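Alpha/beta hydrolase (Pseudomonas aeruginosa PAO1, PDB 4R1D) probably hydrolyses lipids as the lipase effector Tle4 of a type VI secretion system, binds calcium, and is held here in complex with its immunity protein Tli4. Local coordinates at residues R401-F404 with E405-D409; D409-A412 with N413-E417. All coordinates share one frame; numbering follows the deposited sequence. Where two conformers were deposited one is given.

Contact 1: residues R401-F404 with E405-D409; sequences RDNF and EDLID
Glu405 lies back along the helix over Arg401, one turn earlier, and its side chain can be followed atom by atom. CB and CG run beside the Arg401 carbonyl, with CG 3.2 Å from Arg401 O; CG stands beside the backbone N (chi1 -64°), which turns the chain toward the preceding turn. CD and OE2 pass at a slant over the aliphatic part of the arginine, OE2 coming within 3.4 Å of Arg401 CG. The two charged groups do not meet directly, and their planes stand 65° apart. A water spans the gap instead: it accepts from Arg401 NH1 at 2.8 Å and donates to Glu405 OE2 at 2.9 Å, lying in the plane of the Phe404 ring at its edge. Beyond it the ends part company, Arg401 NH2 bonding to Ser384 OG and Val379 O, and Glu405 OE1 forming a salt bridge with Lys91 of the partner chain.

On the buried side Ile408 CG1 sits over one face of Phe404, 4.0 Å from the ring centroid and 19° off the normal, a CH-pi contact displaced toward the rim; Ile408 CD1 adds a touch at Phe404 CZ, 3.8 Å away. A flat ring and a branched aliphatic chain suit a side of the helix where Phe404 meets Val379 and Ile408 meets Tyr366 and Tyr370. Under both pairs run regular alpha-helical i to i+4 bonds, among them Glu405 N to Arg401 O at 2.8 Å. Asp406, suited by its short carboxylate to accepting several bonds, takes Thr92 OG1 and the backbone N of Lys91 and Ser90, all of the partner chain. The acidic residues thus face a partner that supplies donors and a lysine, consistent with a polar, electrostatically favoured interface, while the apolar pair packs against its own chain.

Contact 2: residues D409-A412 with N413-E417; sequences DSIA and NFHGE
Ile411 and His415 lie side by side one helical turn apart, both pointing the same way, and meet where Ile411 CD1 comes within 3.8 Å of His415 CE1. The isoleucine places CG1 between the backbone N and the carbonyl carbon (chi1 81°), a choice less usual in a helix, with CG2 beside the N; chi2 then extends the chain so that its terminal methyl reaches the imidazole. His415 takes a torsion common in helices, CG beside its own backbone N (chi1 -75°), and this folds the ring back across the preceding turn. Ile411 O consequently lies over one face of the imidazole, 3.2 Å from His415 CG and displaced toward the rim, while the same oxygen accepts the bond from His415 N at 2.7 Å. Histidine suits this buried place because both ring nitrogens find polar partners, ND1 at Tyr366 OH and NE2 at Glu325 O.

Asn413 behaves differently. Its amide leads away from the previous turn, and a water closes the distance: it donates to Ser410 O at 2.7 Å and accepts from Asn413 ND2 at 3.1 Å. Ser410 O thus accepts from this water as well as from Phe414 N at 3.0 Å. The Phe414 ring also leads away from the 409-412 turn. Ala412, with only a methyl, rests on Tyr366, and Val88 of the partner chain packs on Ser410 and Asn413.

This part of helix 400-421 packs against several elements of the fold. The loop at Glu325 and Ala327 meets Ile411, and helix 365-370 lies against Ile411 and Ala412 through Tyr366. Phe414 packs on Asn215 and Arg216 of helix 215-238, and Asn413 on Arg216, to which Glu417 adds a salt bridge.

How the contacts relate
Both contacts are successive pieces of helix 400-421, joined at Asp409, with centres about 12 Å apart; Asp409 itself is tied to Lys371 by a salt bridge. Each is partly buried, yet contact 2 lies nearer the middle of the chain, about 17 Å from its centre against about 22 Å for contact 1. Chemistry follows position. Contact 1 has several carboxylates bound by the partner chain, whereas contact 2 meets that chain mainly by packing and a weak serine bond, and spends its polar groups on its own chain. Helix 365-370 borders both contacts, while helix 215-238 borders contact 2.

Contact 1: residues R401-F404 with E405-D409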
loop_
_atom_site.group_PDB
_atom_site.type_symbol
_atom_site.label_atom_id
_atom_site.label_comp_id
_atom_site.label_asym_id
_atom_site.label_seq_id
_atom_site.Cartn_x
_atom_site.Cartn_y
_atom_site.Cartn_z
ATOM N N ARG A 401 -8.291 -9.784 -16.806
ATOM C CA ARG A 401 -8.807 -10.915 -16.047
ATOM C C ARG A 401 -7.725 -11.992 -15.913
ATOM O O ARG A 401 -7.635 -12.647 -14.882
ATOM C CB ARG A 401 -10.089 -11.448 -16.704
ATOM C CG ARG A 401 -10.902 -12.460 -15.904
ATOM C CD ARG A 401 -11.460 -11.916 -14.586
ATOM N NE ARG A 401 -12.624 -11.021 -14.680
ATOM C CZ ARG A 401 -13.457 -10.813 -13.656
ATOM N NH1 ARG A 401 -13.258 -11.468 -12.523
ATOM N NH2 ARG A 401 -14.485 -9.979 -13.756
ATOM N N ASP A 402 -6.882 -12.147 -16.939
ATOM C CA ASP A 402 -5.749 -13.072 -16.873
ATOM C C ASP A 402 -4.883 -12.696 -15.681
ATOM O O ASP A 402 -4.505 -13.542 -14.882
ATOM C CB ASP A 402 -4.866 -12.975 -18.123
ATOM C CG ASP A 402 -5.421 -13.731 -19.316
ATOM O OD1 ASP A 402 -6.299 -14.607 -19.143
ATOM O OD2 ASP A 402 -4.949 -13.452 -20.441
ATOM N N ASN A 403 -4.545 -11.418 -15.600
ATOM C CA ASN A 403 -3.701 -10.921 -14.515
ATOM C C ASN A 403 -4.355 -11.158 -13.163
ATOM O O ASN A 403 -3.721 -11.655 -12.232
ATOM C CB ASN A 403 -3.426 -9.434 -14.701
ATOM C CG ASN A 403 -2.254 -8.970 -13.883
ATOM O OD1 ASN A 403 -1.111 -9.293 -14.200
ATOM N ND2 ASN A 403 -2.526 -8.219 -12.813
ATOM N N PHE A 404 -5.628 -10.787 -13.062
ATOM C CA PHE A 404 -6.368 -10.934 -11.813
ATOM C C PHE A 404 -6.454 -12.388 -11.351
ATOM O O PHE A 404 -6.228 -12.681 -10.178
ATOM C CB PHE A 404 -7.768 -10.311 -11.937
ATOM C CG PHE A 404 -8.637 -10.537 -10.733
ATOM C CD1 PHE A 404 -8.326 -9.947 -9.511
ATOM C CD2 PHE A 404 -9.761 -11.343 -10.811
ATOM C CE1 PHE A 404 -9.123 -10.163 -8.397
ATOM C CE2 PHE A 404 -10.565 -11.550 -9.695
ATOM C CZ PHE A 404 -10.244 -10.959 -8.492
ATOM N N GLU A 405 -6.770 -13.312 -12.262
ATOM C CA GLU A 405 -6.885 -14.712 -11.856
ATOM C C GLU A 405 -5.547 -15.296 -11.411
ATOM O O GLU A 405 -5.482 -16.083 -10.450
ATOM C CB GLU A 405 -7.539 -15.550 -12.970
ATOM C CG GLU A 405 -8.968 -15.099 -13.240
ATOM C CD GLU A 405 -9.668 -15.931 -14.291
ATOM O OE1 GLU A 405 -9.053 -16.873 -14.822
ATOM O OE2 GLU A 405 -10.841 -15.637 -14.584
ATOM N N ASP A 406 -4.471 -14.924 -12.101
ATOM C CA ASP A 406 -3.150 -15.368 -11.681
ATOM C C ASP A 406 -2.809 -14.800 -10.296
ATOM O O ASP A 406 -2.171 -15.481 -9.484
ATOM C CB ASP A 406 -2.077 -14.988 -12.707
ATOM C CG ASP A 406 -1.852 -16.080 -13.744
ATOM O OD1 ASP A 406 -2.455 -17.153 -13.578
ATOM O OD2 ASP A 406 -1.055 -15.876 -14.698
ATOM N N LEU A 407 -3.233 -13.566 -10.028
ATOM C CA LEU A 407 -2.960 -12.955 -8.725
ATOM C C LEU A 407 -3.718 -13.709 -7.641
ATOM O O LEU A 407 -3.190 -13.949 -6.566
ATOM C CB LEU A 407 -3.323 -11.464 -8.689
ATOM C CG LEU A 407 -2.364 -10.433 -9.298
ATOM C CD1 LEU A 407 -2.860 -9.017 -9.035
ATOM C CD2 LEU A 407 -0.956 -10.587 -8.745
ATOM N N ILE A 408 -4.962 -14.097 -7.936
ATOM C CA ILE A 408 -5.727 -14.884 -6.970
ATOM C C ILE A 408 -5.032 -16.227 -6.698
ATOM O O ILE A 408 -4.952 -16.675 -5.556
ATOM C CB ILE A 408 -7.200 -15.109 -7.428
ATOM C CG1 ILE A 408 -7.950 -13.776 -7.515
ATOM C CG2 ILE A 408 -7.937 -16.051 -6.458
ATOM C CD1 ILE A 408 -8.089 -13.058 -6.174
ATOM N N ASP A 409 -4.518 -16.869 -7.740
ATOM C CA ASP A 409 -3.847 -18.152 -7.543
ATOM C C ASP A 409 -2.586 -17.965 -6.688
ATOM O O ASP A 409 -2.269 -18.794 -5.821
ATOM C CB ASP A 409 -3.543 -18.820 -8.896
ATOM C CG ASP A 409 -4.811 -19.298 -9.602
ATOM O OD1 ASP A 409 -5.872 -19.317 -8.949
ATOM O OD2 ASP A 409 -4.750 -19.668 -10.793
HETATM O O HOH W 1 -12.114 -14.063 -12.538
#

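Contact 2: residues D409-A412 with N413-E417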
loop_
_atom_site.group_PDB
_atom_site.type_symbol
_atom_site.label_atom_id
_atom_site.label_comp_id
_atom_site.label_asym_id
_atom_site.label_seq_id
_atom_site.Cartn_x
_atom_site.Cartn_y
_atom_site.Cartn_z
ATOM N N ASP A 409 -4.518 -16.869 -7.740
ATOM C CA ASP A 409 -3.847 -18.152 -7.543
ATOM C C ASP A 409 -2.586 -17.965 -6.688
ATOM O O ASP A 409 -2.269 -18.794 -5.821
ATOM C CB ASP A 409 -3.543 -18.820 -8.896
ATOM C CG ASP A 409 -4.811 -19.298 -9.602
ATOM O OD1 ASP A 409 -5.872 -19.317 -8.949
ATOM O OD2 ASP A 409 -4.750 -19.668 -10.793
ATOM N N SER A 410 -1.885 -16.859 -6.921
ATOM C CA SER A 410 -0.740 -16.486 -6.079
ATOM C C SER A 410 -1.097 -16.338 -4.605
ATOM O O SER A 410 -0.411 -16.889 -3.750
ATOM C CB SER A 410 -0.091 -15.195 -6.571
ATOM O OG SER A 410 0.988 -15.474 -7.439
ATOM N N ILE A 411 -2.144 -15.579 -4.291
ATOM C CA ILE A 411 -2.526 -15.433 -2.889
ATOM C C ILE A 411 -2.950 -16.772 -2.282
ATOM O O ILE A 411 -2.632 -17.037 -1.125
ATOM C CB ILE A 411 -3.617 -14.333 -2.627
ATOM C CG1 ILE A 411 -5.024 -14.856 -2.927
ATOM C CG2 ILE A 411 -3.287 -13.039 -3.370
ATOM C CD1 ILE A 411 -6.131 -14.021 -2.306
ATOM N N ALA A 412 -3.648 -17.617 -3.044
ATOM C CA ALA A 412 -4.050 -18.927 -2.528
ATOM C C ALA A 412 -2.813 -19.710 -2.116
ATOM O O ALA A 412 -2.797 -20.385 -1.079
ATOM C CB ALA A 412 -4.854 -19.706 -3.577
ATOM N N ASN A 413 -1.762 -19.597 -2.919
ATOM C CA ASN A 413 -0.523 -20.316 -2.642
ATOM C C ASN A 413 0.182 -19.743 -1.403
ATOM O O ASN A 413 0.644 -20.479 -0.538
ATOM C CB ASN A 413 0.390 -20.301 -3.877
ATOM C CG ASN A 413 1.674 -21.077 -3.664
ATOM O OD1 ASN A 413 1.646 -22.268 -3.350
ATOM N ND2 ASN A 413 2.810 -20.411 -3.855
ATOM N N PHE A 414 0.226 -18.420 -1.309
ATOM C CA PHE A 414 0.817 -17.764 -0.143
ATOM C C PHE A 414 0.036 -18.089 1.127
ATOM O O PHE A 414 0.619 -18.439 2.144
ATOM C CB PHE A 414 0.874 -16.250 -0.375
ATOM C CG PHE A 414 1.427 -15.464 0.792
ATOM C CD1 PHE A 414 2.746 -15.620 1.187
ATOM C CD2 PHE A 414 0.629 -14.555 1.470
ATOM C CE1 PHE A 414 3.270 -14.883 2.248
ATOM C CE2 PHE A 414 1.137 -13.819 2.540
ATOM C CZ PHE A 414 2.466 -13.984 2.925
ATOM N N HIS A 415 -1.286 -17.966 1.065
ATOM C CA HIS A 415 -2.152 -18.349 2.181
ATOM C C HIS A 415 -1.872 -19.766 2.658
ATOM O O HIS A 415 -1.760 -20.012 3.855
ATOM C CB HIS A 415 -3.617 -18.281 1.774
ATOM C CG HIS A 415 -4.156 -16.893 1.691
ATOM N ND1 HIS A 415 -5.371 -16.604 1.112
ATOM C CD2 HIS A 415 -3.654 -15.715 2.131
ATOM C CE1 HIS A 415 -5.589 -15.304 1.187
ATOM N NE2 HIS A 415 -4.564 -14.741 1.801
ATOM N N GLY A 416 -1.805 -20.697 1.713
ATOM C CA GLY A 416 -1.547 -22.092 2.034
ATOM C C GLY A 416 -0.208 -22.316 2.713
ATOM O O GLY A 416 -0.120 -23.059 3.688
ATOM N N GLU A 417 0.842 -21.686 2.193
ATOM C CA GLU A 417 2.156 -21.770 2.822
ATOM C C GLU A 417 2.158 -21.192 4.222
ATOM O O GLU A 417 2.693 -21.804 5.155
ATOM C CB GLU A 417 3.205 -21.053 1.983
ATOM C CG GLU A 417 3.561 -21.784 0.712
ATOM C CD GLU A 417 4.817 -21.218 0.084
ATOM O OE1 GLU A 417 4.696 -20.414 -0.846
ATOM O OE2 GLU A 417 5.928 -21.563 0.538
HETATM O O HOH W 2 2.193 -17.410 -4.014
#